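Local coordinates for chain length determinant protein (Shigella flexneri, PDB 4E2H) that probably sets the chain length of lipopolysaccharide O-antigen, acting through its periplasmic domain at the inner membrane, at residues C[27-32]-C[41-46]; C[150-155]-C[196-201]; C[155-160]-C[178-183]. One frame throughout, in Å; residues are numbered along the deposited sequence.

Overall arrangement
Contact 1 lies in space close to the centre of the chain, about 10 Å from centre to centre, and joins two helices of the part that carries the sheet. Contacts 2 and 3 lie far along helix 97-164, with centres 37 and 45 Å from that point, and they share Ile155. Contact 3 is nested in the loop that contact 2 closes. Contacts 1 and 3 are buried; contact 2 is only partly so. Contact 1 is mainly apolar, with the Asn29 amide and one bridging water. Contact 2 sets arginine against isoleucine, and contact 3 packs alanine, leucine and glutamine. Asp181 and Glu157 in contact 3, and Arg201 in contact 2, bond to neighbouring subunits.

Contact 1 of 3, residues C[27-32]-C[41-46]; sequences GYNNAM and PKVSDL
Val43 and Leu46 pack on Asn29 and Tyr28 where two consecutive helices, 26-35 and 43-65, are joined by a short connection. At Pro41 the link is indirect. One water donates to Pro41 O at 2.6 Å and to Asn29 OD1 at 2.8 Å. No direct hydrogen bond joins the two segments. Lys42 comes next, at the N-cap position. Val43 opens the helix. Its CG2 lies 3.8 Å from Asn29 ND2, and the two side chains are nearly perpendicular. The Asn29 amide is thus touched at its nitrogen by a methyl and held at its oxygen by the water. Leu46, one turn further on, carries most of the apolar contact. Its chi1 of -169° swings CG away from the backbone N and brings both methyls close to CD2 of the Tyr28 ring. Its CD1 also reaches Met32 CG, a selenomethionine carbon, at 4.1 Å. Leu128 of the second subunit packs on Asn29 and Val43, and helix 97-164 touches Tyr28 through Leu118. The isobutyl group of Leu46 meets the edge of the Tyr28 ring, with Leu46 CD2 3.3 Å from Tyr28 CD2.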
# COMPACT_ATOMS: atom_id res chain seq x y z
N GLY C 27 16.05 2.07 -4.18
CA GLY C 27 15.61 3.45 -4.37
C GLY C 27 14.20 3.55 -4.91
O GLY C 27 13.39 4.38 -4.44
N TYR C 28 13.88 2.71 -5.91
CA TYR C 28 12.52 2.69 -6.47
C TYR C 28 11.55 2.01 -5.53
O TYR C 28 10.39 2.38 -5.43
CB TYR C 28 12.49 1.96 -7.81
CG TYR C 28 11.13 1.93 -8.46
CD1 TYR C 28 10.67 3.01 -9.19
CD2 TYR C 28 10.31 0.80 -8.37
CE1 TYR C 28 9.43 2.99 -9.81
CE2 TYR C 28 9.06 0.77 -8.98
CZ TYR C 28 8.62 1.87 -9.70
OH TYR C 28 7.39 1.86 -10.32
N ASN C 29 12.04 0.98 -4.86
CA ASN C 29 11.27 0.33 -3.85
C ASN C 29 10.98 1.31 -2.75
O ASN C 29 9.91 1.29 -2.15
CB ASN C 29 12.05 -0.82 -3.23
CG ASN C 29 11.19 -1.63 -2.33
OD1 ASN C 29 9.96 -1.63 -2.48
ND2 ASN C 29 11.80 -2.30 -1.37
N ASN C 30 11.96 2.15 -2.45
CA ASN C 30 11.79 3.13 -1.41
C ASN C 30 10.60 4.03 -1.73
O ASN C 30 9.71 4.19 -0.90
CB ASN C 30 13.05 3.97 -1.27
CG ASN C 30 12.79 5.28 -0.60
OD1 ASN C 30 12.48 5.33 0.60
ND2 ASN C 30 12.93 6.37 -1.36
N ALA C 31 10.58 4.57 -2.94
CA ALA C 31 9.50 5.45 -3.38
C ALA C 31 8.16 4.80 -3.11
O ALA C 31 7.34 5.34 -2.37
CB ALA C 31 9.62 5.78 -4.85
N MSE C 32 7.93 3.64 -3.70
CA MSE C 32 6.62 3.01 -3.57
C MSE C 32 6.23 2.70 -2.11
O MSE C 32 5.04 2.55 -1.80
CB MSE C 32 6.54 1.76 -4.42
CG MSE C 32 6.82 2.06 -5.86
SE MSE C 32 5.24 2.55 -6.83
CE MSE C 32 6.09 3.53 -8.28
N PRO C 41 3.33 -2.75 -2.58
CA PRO C 41 3.50 -4.17 -2.95
C PRO C 41 4.79 -4.75 -2.39
O PRO C 41 5.72 -3.98 -2.11
CB PRO C 41 3.54 -4.14 -4.48
CG PRO C 41 4.07 -2.76 -4.82
CD PRO C 41 3.55 -1.84 -3.72
N LYS C 42 4.85 -6.07 -2.21
CA LYS C 42 6.08 -6.74 -1.78
C LYS C 42 7.22 -6.42 -2.77
O LYS C 42 6.98 -6.25 -3.97
CB LYS C 42 5.86 -8.26 -1.68
CG LYS C 42 5.73 -8.81 -0.26
CD LYS C 42 5.15 -10.24 -0.23
CE LYS C 42 5.19 -10.85 1.18
NZ LYS C 42 4.12 -11.86 1.46
N VAL C 43 8.44 -6.34 -2.27
CA VAL C 43 9.57 -5.98 -3.11
C VAL C 43 9.75 -7.04 -4.18
O VAL C 43 10.30 -6.77 -5.26
CB VAL C 43 10.87 -5.85 -2.31
CG1 VAL C 43 11.13 -7.12 -1.50
CG2 VAL C 43 12.04 -5.57 -3.24
N SER C 44 9.26 -8.25 -3.89
CA SER C 44 9.23 -9.30 -4.90
C SER C 44 8.29 -8.89 -6.03
O SER C 44 8.69 -8.86 -7.19
CB SER C 44 8.81 -10.63 -4.27
OG SER C 44 7.69 -11.17 -4.95
N ASP C 45 7.05 -8.57 -5.69
CA ASP C 45 6.03 -8.19 -6.67
C ASP C 45 6.48 -7.03 -7.56
O ASP C 45 6.01 -6.90 -8.68
CB ASP C 45 4.71 -7.84 -5.97
CG ASP C 45 3.85 -9.07 -5.66
OD1 ASP C 45 3.11 -9.53 -6.57
OD2 ASP C 45 3.88 -9.57 -4.51
N LEU C 46 7.38 -6.20 -7.06
CA LEU C 46 7.90 -5.06 -7.82
C LEU C 46 9.13 -5.47 -8.67
O LEU C 46 9.44 -4.85 -9.71
CB LEU C 46 8.25 -3.93 -6.87
CG LEU C 46 8.59 -2.52 -7.36
CD1 LEU C 46 8.66 -1.58 -6.15
CD2 LEU C 46 9.91 -2.48 -8.06
O HOH W 1 7.77 -2.71 -1.15

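Contact 2 of 3, residues C[150-155]-C[196-201]; sequences LRIRQI and KHEATR
Ile152 and Arg201 run antiparallel alongside one another where the long helix 97-164 meets the loop between helices 187-195 and 207-219. This is a helix-to-loop contact in the extended helical arm of the Wzz periplasmic domain. The tighter part is centred on Ile152, which is buried. Its CG1 lies 3.7 Å from Glu198 CB, and the two side chains lie nearly perpendicular. Its CD1 is 4.1 Å from Arg201 CD. Arg201 runs out extended from CG to NE, and this carries its guanidinium in toward the helix, to Ile155. Ile155 CD1 sits over one face of that group, 3.9 Å from Arg201 NH1. The arginine is therefore packed by apolar carbon here, and its polar end is used in the assembly. Arg201 NH2 gives a hydrogen bond to Ser188 OG of the second subunit.

The looser side lies at the partly exposed end of Glu198. The Glu198 chain bends at CB-CG, and its carboxylate leads away from the helix. No hydrogen bond crosses between the segments. Arg151 meets Arg201 only at long range, with Arg151 CG 4.0 Å from Arg201 NH2. Their guanidinium planes are turned 70° apart. Arg151 itself is firmly held, by its own helix and by Val178 O, which accepts from its NH2. Its NH1 donates to Gln154 OE1 at 2.8 Å, at an N-H...O angle of 163°. That oxygen lies within 3° of the Arg151 guanidinium plane.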
# COMPACT_ATOMS: atom_id res chain seq x y z
N LEU C 150 -18.79 21.77 18.34
CA LEU C 150 -19.75 21.20 19.29
C LEU C 150 -19.34 21.47 20.74
O LEU C 150 -20.17 21.85 21.55
CB LEU C 150 -19.92 19.69 19.09
CG LEU C 150 -20.53 18.98 20.31
CD1 LEU C 150 -22.03 19.17 20.33
CD2 LEU C 150 -20.19 17.48 20.29
N ARG C 151 -18.07 21.29 21.08
CA ARG C 151 -17.64 21.54 22.44
C ARG C 151 -17.87 23.02 22.76
O ARG C 151 -18.34 23.34 23.85
CB ARG C 151 -16.20 21.11 22.68
CG ARG C 151 -15.74 21.19 24.14
CD ARG C 151 -16.83 20.66 25.12
NE ARG C 151 -16.21 20.28 26.40
CZ ARG C 151 -16.75 19.45 27.30
NH1 ARG C 151 -17.94 18.90 27.09
NH2 ARG C 151 -16.10 19.17 28.43
N ILE C 152 -17.62 23.91 21.78
CA ILE C 152 -17.93 25.34 21.99
C ILE C 152 -19.43 25.66 22.17
O ILE C 152 -19.79 26.54 22.95
CB ILE C 152 -17.35 26.29 20.90
CG1 ILE C 152 -15.90 26.68 21.21
CG2 ILE C 152 -18.12 27.59 20.84
CD1 ILE C 152 -15.33 26.07 22.47
N ARG C 153 -20.32 24.97 21.47
CA ARG C 153 -21.74 25.23 21.68
C ARG C 153 -22.08 24.77 23.09
O ARG C 153 -22.85 25.43 23.78
CB ARG C 153 -22.64 24.60 20.62
CG ARG C 153 -22.42 25.22 19.23
CD ARG C 153 -23.35 24.65 18.15
NE ARG C 153 -23.37 23.18 18.10
CZ ARG C 153 -22.51 22.44 17.40
NH1 ARG C 153 -21.55 23.01 16.68
NH2 ARG C 153 -22.60 21.10 17.42
N GLN C 154 -21.48 23.68 23.53
CA GLN C 154 -21.71 23.19 24.89
C GLN C 154 -21.30 24.25 25.90
O GLN C 154 -22.02 24.53 26.85
CB GLN C 154 -20.96 21.88 25.14
CG GLN C 154 -21.57 20.72 24.38
CD GLN C 154 -20.96 19.38 24.74
OE1 GLN C 154 -19.74 19.28 25.01
NE2 GLN C 154 -21.80 18.35 24.78
N ILE C 155 -20.13 24.83 25.68
CA ILE C 155 -19.66 25.91 26.52
C ILE C 155 -20.59 27.13 26.46
O ILE C 155 -20.99 27.63 27.51
CB ILE C 155 -18.19 26.28 26.21
CG1 ILE C 155 -17.25 25.25 26.86
CG2 ILE C 155 -17.87 27.68 26.69
CD1 ILE C 155 -16.08 24.83 25.99
N LYS C 196 -14.30 33.56 24.27
CA LYS C 196 -13.38 34.62 23.86
C LYS C 196 -12.12 34.05 23.18
O LYS C 196 -11.53 34.69 22.30
CB LYS C 196 -12.98 35.46 25.07
CG LYS C 196 -12.83 36.96 24.78
CD LYS C 196 -11.35 37.42 24.79
CE LYS C 196 -11.20 38.86 24.27
NZ LYS C 196 -12.21 39.83 24.79
N HIS C 197 -11.69 32.87 23.60
CA HIS C 197 -10.44 32.32 23.09
C HIS C 197 -10.62 30.97 22.42
O HIS C 197 -9.74 30.10 22.51
CB HIS C 197 -9.42 32.20 24.22
CG HIS C 197 -9.15 33.49 24.93
ND1 HIS C 197 -9.27 33.63 26.29
CD2 HIS C 197 -8.76 34.70 24.46
CE1 HIS C 197 -8.97 34.87 26.64
NE2 HIS C 197 -8.65 35.54 25.55
N GLU C 198 -11.75 30.83 21.75
CA GLU C 198 -12.13 29.64 21.01
C GLU C 198 -11.40 29.56 19.68
O GLU C 198 -11.31 28.49 19.07
CB GLU C 198 -13.66 29.63 20.82
CG GLU C 198 -14.15 29.54 19.38
CD GLU C 198 -13.74 30.73 18.52
OE1 GLU C 198 -13.67 30.59 17.28
OE2 GLU C 198 -13.48 31.82 19.08
N ALA C 199 -10.87 30.69 19.25
CA ALA C 199 -10.26 30.81 17.93
C ALA C 199 -8.80 30.40 17.99
O ALA C 199 -8.02 30.74 17.11
CB ALA C 199 -10.37 32.24 17.43
N THR C 200 -8.45 29.66 19.03
CA THR C 200 -7.06 29.46 19.43
C THR C 200 -7.04 28.20 20.28
O THR C 200 -5.99 27.77 20.74
CB THR C 200 -6.57 30.69 20.26
OG1 THR C 200 -6.68 31.89 19.47
CG2 THR C 200 -5.13 30.52 20.69
N ARG C 201 -8.22 27.66 20.53
CA ARG C 201 -8.33 26.39 21.21
C ARG C 201 -7.74 25.39 20.21
O ARG C 201 -8.12 25.37 19.03
CB ARG C 201 -9.80 26.07 21.53
CG ARG C 201 -10.02 24.85 22.44
CD ARG C 201 -11.52 24.57 22.65
NE ARG C 201 -11.84 23.53 23.65
CZ ARG C 201 -12.17 23.78 24.92
NH1 ARG C 201 -12.23 25.03 25.36
NH2 ARG C 201 -12.43 22.76 25.74

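Contact 3 of 3, residues C[155-160]-C[178-183]; sequences IQEALQ and VTQDTL
Ala158 and Leu183 point toward each other, and their CB atoms meet at 3.6 Å. The small Ala158 side chain lets the loop come close, with Ala158 CA and Leu183 CA 6.0 Å apart. Leu183 turns its far end along the helix toward Ile155. Its CD2 lies 4.3 Å from Ile155 CG1, although the CB of Ile155 points away from the loop.

Gln180 reaches the helix by a different path. Its CG is anti to the backbone N (chi1 165°), and the chain then bends at CB-CG, which brings the amide over the helix surface. There Gln180 NE2 lies 3.8 Å from Glu157 CB and 4.1 Å from Ala158 CB. The two side chains cross obliquely, with the amide and carboxylate planes 74° apart. Gln180 thus touches the aliphatic part of Glu157, while the carboxylate leads away to bond with Thr200 of the third subunit. A weak hydrogen bond from Gln180 NE2 to Gln154 O ties the amide to the helix just before the segment.

The loop is braced from within. Thr179 OG1 accepts from Asp181 N in an ST turn, and Thr179 N donates to Thr182 OG1 at 3.1 Å. Asp181 faces away from helix 97-164 and forms salt bridges with Arg151 and Arg201 of the third subunit. The loop 178-183 thus lies against helix 97-164 and also touches the third subunit, with helix 187-195 of the same chain packing on Ile155 through Met194 and Ile195.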
# COMPACT_ATOMS: atom_id res chain seq x y z
N ILE C 155 -20.13 24.83 25.68
CA ILE C 155 -19.66 25.91 26.52
C ILE C 155 -20.59 27.13 26.46
O ILE C 155 -20.99 27.63 27.51
CB ILE C 155 -18.19 26.28 26.21
CG1 ILE C 155 -17.25 25.25 26.86
CG2 ILE C 155 -17.87 27.68 26.69
CD1 ILE C 155 -16.08 24.83 25.99
N GLN C 156 -20.94 27.61 25.27
CA GLN C 156 -21.88 28.74 25.15
C GLN C 156 -23.14 28.49 25.96
O GLN C 156 -23.71 29.41 26.54
CB GLN C 156 -22.28 29.02 23.69
CG GLN C 156 -21.56 30.22 23.06
CD GLN C 156 -21.29 30.04 21.56
OE1 GLN C 156 -21.80 29.11 20.93
NE2 GLN C 156 -20.47 30.93 20.99
N GLU C 157 -23.55 27.23 26.00
CA GLU C 157 -24.81 26.84 26.59
C GLU C 157 -24.70 26.89 28.11
O GLU C 157 -25.58 27.43 28.80
CB GLU C 157 -25.16 25.43 26.12
CG GLU C 157 -26.51 24.94 26.51
CD GLU C 157 -27.63 25.51 25.62
OE1 GLU C 157 -27.32 26.34 24.72
OE2 GLU C 157 -28.81 25.12 25.84
N ALA C 158 -23.61 26.33 28.63
CA ALA C 158 -23.44 26.27 30.08
C ALA C 158 -23.17 27.66 30.69
O ALA C 158 -23.22 27.83 31.91
CB ALA C 158 -22.33 25.31 30.44
N LEU C 159 -22.87 28.64 29.84
CA LEU C 159 -22.58 29.97 30.34
C LEU C 159 -23.89 30.56 30.80
O LEU C 159 -23.95 31.23 31.84
CB LEU C 159 -21.99 30.85 29.25
CG LEU C 159 -21.77 32.31 29.64
CD1 LEU C 159 -20.80 32.39 30.80
CD2 LEU C 159 -21.22 33.05 28.45
N GLN C 160 -24.94 30.30 30.03
CA GLN C 160 -26.29 30.70 30.41
C GLN C 160 -26.64 30.10 31.77
O GLN C 160 -27.03 30.82 32.69
CB GLN C 160 -27.28 30.22 29.36
CG GLN C 160 -27.12 30.93 28.04
CD GLN C 160 -28.15 30.48 27.03
OE1 GLN C 160 -28.32 29.27 26.80
NE2 GLN C 160 -28.87 31.44 26.44
N VAL C 178 -15.34 16.86 32.57
CA VAL C 178 -16.55 17.70 32.55
C VAL C 178 -17.56 17.38 31.43
O VAL C 178 -17.17 17.26 30.26
CB VAL C 178 -16.14 19.15 32.39
CG1 VAL C 178 -17.18 20.07 33.02
CG2 VAL C 178 -14.81 19.36 33.05
N THR C 179 -18.84 17.26 31.79
CA THR C 179 -19.92 17.06 30.81
C THR C 179 -20.72 18.34 30.57
O THR C 179 -20.43 19.37 31.17
CB THR C 179 -20.96 16.01 31.25
OG1 THR C 179 -21.78 16.56 32.30
CG2 THR C 179 -20.27 14.71 31.69
N GLN C 180 -21.75 18.25 29.74
CA GLN C 180 -22.60 19.41 29.47
C GLN C 180 -23.31 19.88 30.73
O GLN C 180 -23.65 21.05 30.85
CB GLN C 180 -23.63 19.10 28.39
CG GLN C 180 -24.80 20.08 28.27
CD GLN C 180 -24.44 21.35 27.50
OE1 GLN C 180 -24.37 21.35 26.26
NE2 GLN C 180 -24.21 22.44 28.24
N ASP C 181 -23.55 18.97 31.66
CA ASP C 181 -24.27 19.33 32.87
C ASP C 181 -23.37 20.16 33.80
O ASP C 181 -23.55 21.38 33.95
CB ASP C 181 -24.78 18.06 33.54
CG ASP C 181 -25.62 17.21 32.59
OD1 ASP C 181 -26.45 17.78 31.83
OD2 ASP C 181 -25.45 15.96 32.60
N THR C 182 -22.38 19.47 34.36
CA THR C 182 -21.32 20.05 35.20
C THR C 182 -20.44 21.19 34.63
O THR C 182 -19.72 21.84 35.39
CB THR C 182 -20.37 18.94 35.68
OG1 THR C 182 -19.72 18.37 34.54
CG2 THR C 182 -21.15 17.86 36.42
N LEU C 183 -20.48 21.47 33.34
CA LEU C 183 -19.63 22.57 32.85
C LEU C 183 -19.81 23.88 33.62
O LEU C 183 -18.81 24.53 33.97
CB LEU C 183 -19.83 22.84 31.35
CG LEU C 183 -18.81 22.18 30.42
CD1 LEU C 183 -19.36 22.09 28.99
CD2 LEU C 183 -17.47 22.94 30.45